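Local coordinates for putative uncharacterized protein (PDB 4E40), which serves as a trypanosome cell-surface receptor for haptoglobin-hemoglobin, with this elongated helical portion probably taking part in capture of the complex for nutrient uptake, at residues S12-A17 with D180-V185; I30-L35 with E124-A129. All coordinates share one frame; numbering follows the deposited sequence.

Contact 1: S12-A17 with D180-V185. Unlike the reference sequence in segment 12-17: Ser-12 (reference Ala), Asp-14 (reference Glu).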
loop_
_atom_site.group_PDB
_atom_site.type_symbol
_atom_site.label_atom_id
_atom_site.label_comp_id
_atom_site.label_asym_id
_atom_site.label_seq_id
_atom_site.Cartn_x
_atom_site.Cartn_y
_atom_site.Cartn_z
ATOM N N SER A 12 -25.978 -28.027 19.803
ATOM C CA SER A 12 -26.506 -27.197 18.689
ATOM C C SER A 12 -25.759 -25.895 18.542
ATOM O O SER A 12 -25.479 -25.452 17.414
ATOM C CB SER A 12 -27.980 -26.831 18.940
ATOM O OG SER A 12 -28.740 -28.041 19.103
ATOM N N ASP A 13 -25.484 -25.220 19.666
ATOM C CA ASP A 13 -24.748 -23.934 19.594
ATOM C C ASP A 13 -23.321 -24.113 19.035
ATOM O O ASP A 13 -22.873 -23.232 18.266
ATOM C CB ASP A 13 -24.712 -23.279 20.976
ATOM C CG ASP A 13 -26.002 -22.661 21.359
ATOM O OD1 ASP A 13 -26.843 -22.271 20.486
ATOM O OD2 ASP A 13 -26.206 -22.418 22.593
ATOM N N ASP A 14 -22.627 -25.211 19.337
ATOM C CA ASP A 14 -21.299 -25.425 18.759
ATOM C C ASP A 14 -21.427 -25.611 17.256
ATOM O O ASP A 14 -20.600 -25.108 16.497
ATOM C CB ASP A 14 -20.558 -26.638 19.292
ATOM C CG ASP A 14 -20.011 -26.447 20.713
ATOM O OD1 ASP A 14 -19.979 -25.345 21.242
ATOM O OD2 ASP A 14 -19.612 -27.498 21.249
ATOM N N VAL A 15 -22.470 -26.349 16.832
ATOM C CA VAL A 15 -22.652 -26.546 15.384
ATOM C C VAL A 15 -22.919 -25.200 14.688
ATOM O O VAL A 15 -22.294 -24.922 13.644
ATOM C CB VAL A 15 -23.786 -27.573 15.069
ATOM C CG1 VAL A 15 -23.894 -27.639 13.541
ATOM C CG2 VAL A 15 -23.392 -28.940 15.593
ATOM N N ALA A 16 -23.768 -24.343 15.255
ATOM C CA ALA A 16 -24.056 -23.043 14.633
ATOM C C ALA A 16 -22.803 -22.213 14.599
ATOM O O ALA A 16 -22.513 -21.525 13.627
ATOM C CB ALA A 16 -25.161 -22.323 15.414
ATOM N N ALA A 17 -22.042 -22.264 15.691
ATOM C CA ALA A 17 -20.786 -21.526 15.685
ATOM C C ALA A 17 -19.774 -22.052 14.649
ATOM O O ALA A 17 -19.060 -21.235 14.017
ATOM C CB ALA A 17 -20.158 -21.501 17.114
ATOM N N ASP A 180 -13.324 -17.437 18.691
ATOM C CA ASP A 180 -13.415 -17.405 20.174
ATOM C C ASP A 180 -14.689 -18.048 20.657
ATOM O O ASP A 180 -14.730 -18.501 21.816
ATOM C CB ASP A 180 -13.369 -15.974 20.671
ATOM C CG ASP A 180 -12.000 -15.368 20.554
ATOM O OD1 ASP A 180 -11.014 -16.054 20.152
ATOM O OD2 ASP A 180 -11.909 -14.131 20.787
ATOM N N LYS A 181 -15.728 -18.190 19.802
ATOM C CA LYS A 181 -16.931 -18.925 20.209
ATOM C C LYS A 181 -16.750 -20.446 20.283
ATOM O O LYS A 181 -17.593 -21.184 20.832
ATOM C CB LYS A 181 -18.088 -18.596 19.239
ATOM C CG LYS A 181 -18.581 -17.180 19.281
ATOM C CD LYS A 181 -20.048 -17.149 18.861
ATOM C CE LYS A 181 -20.937 -16.916 20.081
ATOM N NZ LYS A 181 -22.361 -16.671 19.675
ATOM N N LEU A 182 -15.686 -20.946 19.644
ATOM C CA LEU A 182 -15.376 -22.380 19.613
ATOM C C LEU A 182 -13.943 -22.607 20.074
ATOM O O LEU A 182 -13.079 -23.009 19.284
ATOM C CB LEU A 182 -15.468 -22.910 18.187
ATOM C CG LEU A 182 -16.787 -23.223 17.598
ATOM C CD1 LEU A 182 -16.578 -23.525 16.116
ATOM C CD2 LEU A 182 -17.410 -24.401 18.344
ATOM N N PRO A 183 -13.713 -22.422 21.361
ATOM C CA PRO A 183 -12.348 -22.485 21.874
ATOM C C PRO A 183 -11.695 -23.855 21.634
ATOM O O PRO A 183 -10.477 -23.904 21.396
ATOM C CB PRO A 183 -12.511 -22.148 23.382
ATOM C CG PRO A 183 -13.976 -22.440 23.690
ATOM C CD PRO A 183 -14.699 -22.095 22.413
ATOM N N GLY A 184 -12.472 -24.949 21.622
ATOM C CA GLY A 184 -11.883 -26.262 21.380
ATOM C C GLY A 184 -11.343 -26.383 19.967
ATOM O O GLY A 184 -10.236 -26.890 19.752
ATOM N N VAL A 185 -12.089 -25.871 18.993
ATOM C CA VAL A 185 -11.626 -25.881 17.600
ATOM C C VAL A 185 -10.463 -24.918 17.386
ATOM O O VAL A 185 -9.490 -25.230 16.694
ATOM C CB VAL A 185 -12.800 -25.558 16.595
ATOM C CG1 VAL A 185 -12.293 -25.288 15.167
ATOM C CG2 VAL A 185 -13.878 -26.676 16.609
HETATM O O HOH W 1 -20.014 -22.507 20.478
HETATM O O HOH W 2 -17.714 -24.359 22.022
#
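Asp-14 and Ala-17, one turn apart near the start of helix 12-26, face Leu-182 and Lys-181, the turn that leads into helix 183-187, with CA atoms 6.7 Å apart for Asp-14 and Leu-182. No direct hydrogen bond joins the two backbones; most of the direct contact comes from one leucine. Leu-182, at the N-cap position, holds CG anti to its carbonyl carbon (chi1 -80°), which carries the branch towards helix 12-26 and sets CG 3.8 Å from Ala-17 CB. The two methyls then part: CD1 lies 3.8 Å from Ala-17 C, while CD2 reaches back to 3.8 Å from Asp-14 O. Ala-18 and Leu-21 of the same helix extend this apolar seat. Lys-181 adds a looser touch, its CB 4.2 Å from Ala-17 CB.

The Asp-14 carboxylate, by contrast, divides its oxygens. OD2 accepts from Glu-10 N, whereas a water 2.9 Å from Asp-14 OD1 and 2.8 Å from Lys-181 O spans the gap between helix and turn. A second water binds OD1 too, but only weakly reaches the Lys-181 carbonyl. The chemistry is therefore that of a buried leucine seated under a solvated margin, where methyl contacts join the segments and water carries the polar link.

Contact 2: I30-L35 with E124-A129; sequences IASGIL and EHAKGA
Ser-32 meets Ala-126 without any aromatic ring or side-chain amide between them: the flat group in play is the backbone carbonyl of Ala-126, approached by both side-chain atoms of the serine. Ser-32 CB comes to 3.9 Å from Ala-126 O, and Ser-32 OG to 3.6 Å from the same oxygen, a contact rather than a hydrogen bond. The flat side chains of 124-129, His-125 and Glu-124, take no part in it. The imidazole of His-125 leads away from helix 28-73 and touches Asn-204 and Asp-208 of helix 192-246. The carboxylate of Glu-124 is met on the syn side of OE2 by Lys-127 NZ at 3.1 Å, a salt bridge with NZ 22° out of the carboxylate plane, within one helix and apart from the interface.

Where the two segments come closest, the CA atoms of Ser-32 and Ala-126 are 5.1 Å apart, a separation that small side chains make possible. Ser-32 CB sits against two methyls of the opposing helix, 4.2 Å from Ala-126 CB and equally far from Ala-129 CB. The hydroxyl lies between the backbone N and the carbonyl carbon (chi1 72°), which brings OG back over its own helix, where it is hydrogen-bonded to Ser-29 O and weakly to Val-28 O. A buried polar atom is thus satisfied by the preceding turn, while the carbon beside it does the packing. Leu-36 against Ala-126 and Val-28 against Ala-129 extend the apolar seam, and Leu-35 reaches across to Leu-205 of helix 192-246. Two locally antiparallel helices brought close through serine and alanine, with a third helix alongside, are consistent with close packing in an antiparallel helical bundle, the architecture of this part of the receptor.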
loop_
_atom_site.group_PDB
_atom_site.type_symbol
_atom_site.label_atom_id
_atom_site.label_comp_id
_atom_site.label_asym_id
_atom_site.label_seq_id
_atom_site.Cartn_x
_atom_site.Cartn_y
_atom_site.Cartn_z
ATOM N N ILE A 30 -11.672 -13.828 -0.507
ATOM C CA ILE A 30 -12.110 -12.568 -1.095
ATOM C C ILE A 30 -11.814 -11.342 -0.201
ATOM O O ILE A 30 -11.463 -10.287 -0.724
ATOM C CB ILE A 30 -13.552 -12.638 -1.634
ATOM C CG1 ILE A 30 -14.521 -12.129 -0.667
ATOM C CG2 ILE A 30 -13.858 -13.868 -2.505
ATOM C CD1 ILE A 30 -14.803 -10.872 -1.420
ATOM N N ALA A 31 -11.879 -11.472 1.136
ATOM C CA ALA A 31 -11.477 -10.373 2.019
ATOM C C ALA A 31 -10.059 -9.906 1.749
ATOM O O ALA A 31 -9.774 -8.710 1.725
ATOM C CB ALA A 31 -11.619 -10.768 3.475
ATOM N N SER A 32 -9.164 -10.861 1.553
ATOM C CA SER A 32 -7.722 -10.505 1.338
ATOM C C SER A 32 -7.556 -9.809 -0.011
ATOM O O SER A 32 -6.782 -8.882 -0.105
ATOM C CB SER A 32 -6.866 -11.786 1.477
ATOM O OG SER A 32 -7.050 -12.638 0.393
ATOM N N GLY A 33 -8.258 -10.265 -1.041
ATOM C CA GLY A 33 -8.148 -9.539 -2.329
ATOM C C GLY A 33 -8.735 -8.150 -2.252
ATOM O O GLY A 33 -8.172 -7.221 -2.855
ATOM N N ILE A 34 -9.841 -7.940 -1.531
ATOM C CA ILE A 34 -10.380 -6.581 -1.282
ATOM C C ILE A 34 -9.402 -5.718 -0.509
ATOM O O ILE A 34 -9.184 -4.542 -0.844
ATOM C CB ILE A 34 -11.722 -6.678 -0.481
ATOM C CG1 ILE A 34 -12.774 -7.256 -1.401
ATOM C CG2 ILE A 34 -12.207 -5.284 0.005
ATOM C CD1 ILE A 34 -14.042 -7.632 -0.639
ATOM N N LEU A 35 -8.791 -6.274 0.547
ATOM C CA LEU A 35 -7.796 -5.471 1.289
ATOM C C LEU A 35 -6.632 -5.078 0.378
ATOM O O LEU A 35 -6.192 -3.925 0.476
ATOM C CB LEU A 35 -7.220 -6.234 2.512
ATOM C CG LEU A 35 -8.109 -6.271 3.755
ATOM C CD1 LEU A 35 -7.559 -7.276 4.754
ATOM C CD2 LEU A 35 -8.149 -4.889 4.408
ATOM N N GLU A 124 2.254 -10.890 -0.555
ATOM C CA GLU A 124 2.561 -12.137 0.100
ATOM C C GLU A 124 1.640 -12.378 1.275
ATOM O O GLU A 124 1.211 -13.521 1.464
ATOM C CB GLU A 124 4.035 -12.187 0.588
ATOM C CG GLU A 124 5.036 -12.229 -0.554
ATOM C CD GLU A 124 4.748 -13.319 -1.566
ATOM O OE1 GLU A 124 4.522 -14.475 -1.111
ATOM O OE2 GLU A 124 4.627 -12.965 -2.790
ATOM N N HIS A 125 1.296 -11.314 2.023
ATOM C CA HIS A 125 0.301 -11.546 3.108
ATOM C C HIS A 125 -1.045 -11.986 2.569
ATOM O O HIS A 125 -1.720 -12.857 3.184
ATOM C CB HIS A 125 0.139 -10.284 3.980
ATOM C CG HIS A 125 1.394 -9.946 4.780
ATOM N ND1 HIS A 125 1.991 -10.853 5.563
ATOM C CD2 HIS A 125 2.137 -8.779 4.895
ATOM C CE1 HIS A 125 3.112 -10.307 6.119
ATOM N NE2 HIS A 125 3.174 -9.051 5.748
ATOM N N ALA A 126 -1.465 -11.430 1.443
ATOM C CA ALA A 126 -2.784 -11.802 0.927
ATOM C C ALA A 126 -2.773 -13.256 0.444
ATOM O O ALA A 126 -3.765 -13.984 0.685
ATOM C CB ALA A 126 -3.168 -10.865 -0.230
ATOM N N LYS A 127 -1.662 -13.698 -0.194
ATOM C CA LYS A 127 -1.514 -15.076 -0.669
ATOM C C LYS A 127 -1.559 -16.010 0.519
ATOM O O LYS A 127 -2.226 -17.044 0.469
ATOM C CB LYS A 127 -0.151 -15.265 -1.374
ATOM C CG LYS A 127 -0.153 -14.697 -2.759
ATOM C CD LYS A 127 1.143 -14.998 -3.510
ATOM C CE LYS A 127 1.298 -14.036 -4.692
ATOM N NZ LYS A 127 2.771 -13.962 -5.019
ATOM N N GLY A 128 -0.843 -15.656 1.592
ATOM C CA GLY A 128 -0.850 -16.517 2.795
ATOM C C GLY A 128 -2.188 -16.598 3.508
ATOM O O GLY A 128 -2.636 -17.720 3.870
ATOM N N ALA A 129 -2.887 -15.448 3.605
ATOM C CA ALA A 129 -4.222 -15.435 4.249
ATOM C C ALA A 129 -5.144 -16.322 3.415
ATOM O O ALA A 129 -5.855 -17.183 3.987
ATOM C CB ALA A 129 -4.736 -14.002 4.345
#

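Both contacts bring together pieces distant in sequence within one helical bundle, yet by different means. Contact 2 is buried, its centre about 13 Å from the centre of the chain, and joins two long helices, 28-73 and 82-147, with only serine and alanine meeting between the two segments. Contact 1, its centre about 35 Å from the centre of the chain, is only partly buried; it seats a turn on the short helix 12-26 with one large leucine, and water takes over at its margin. The two do not touch, their nearest atoms being about 15 Å apart, but helix 12-26 is followed directly by helix 28-73. Close helix approach serves contact 2, bulk and water contact 1.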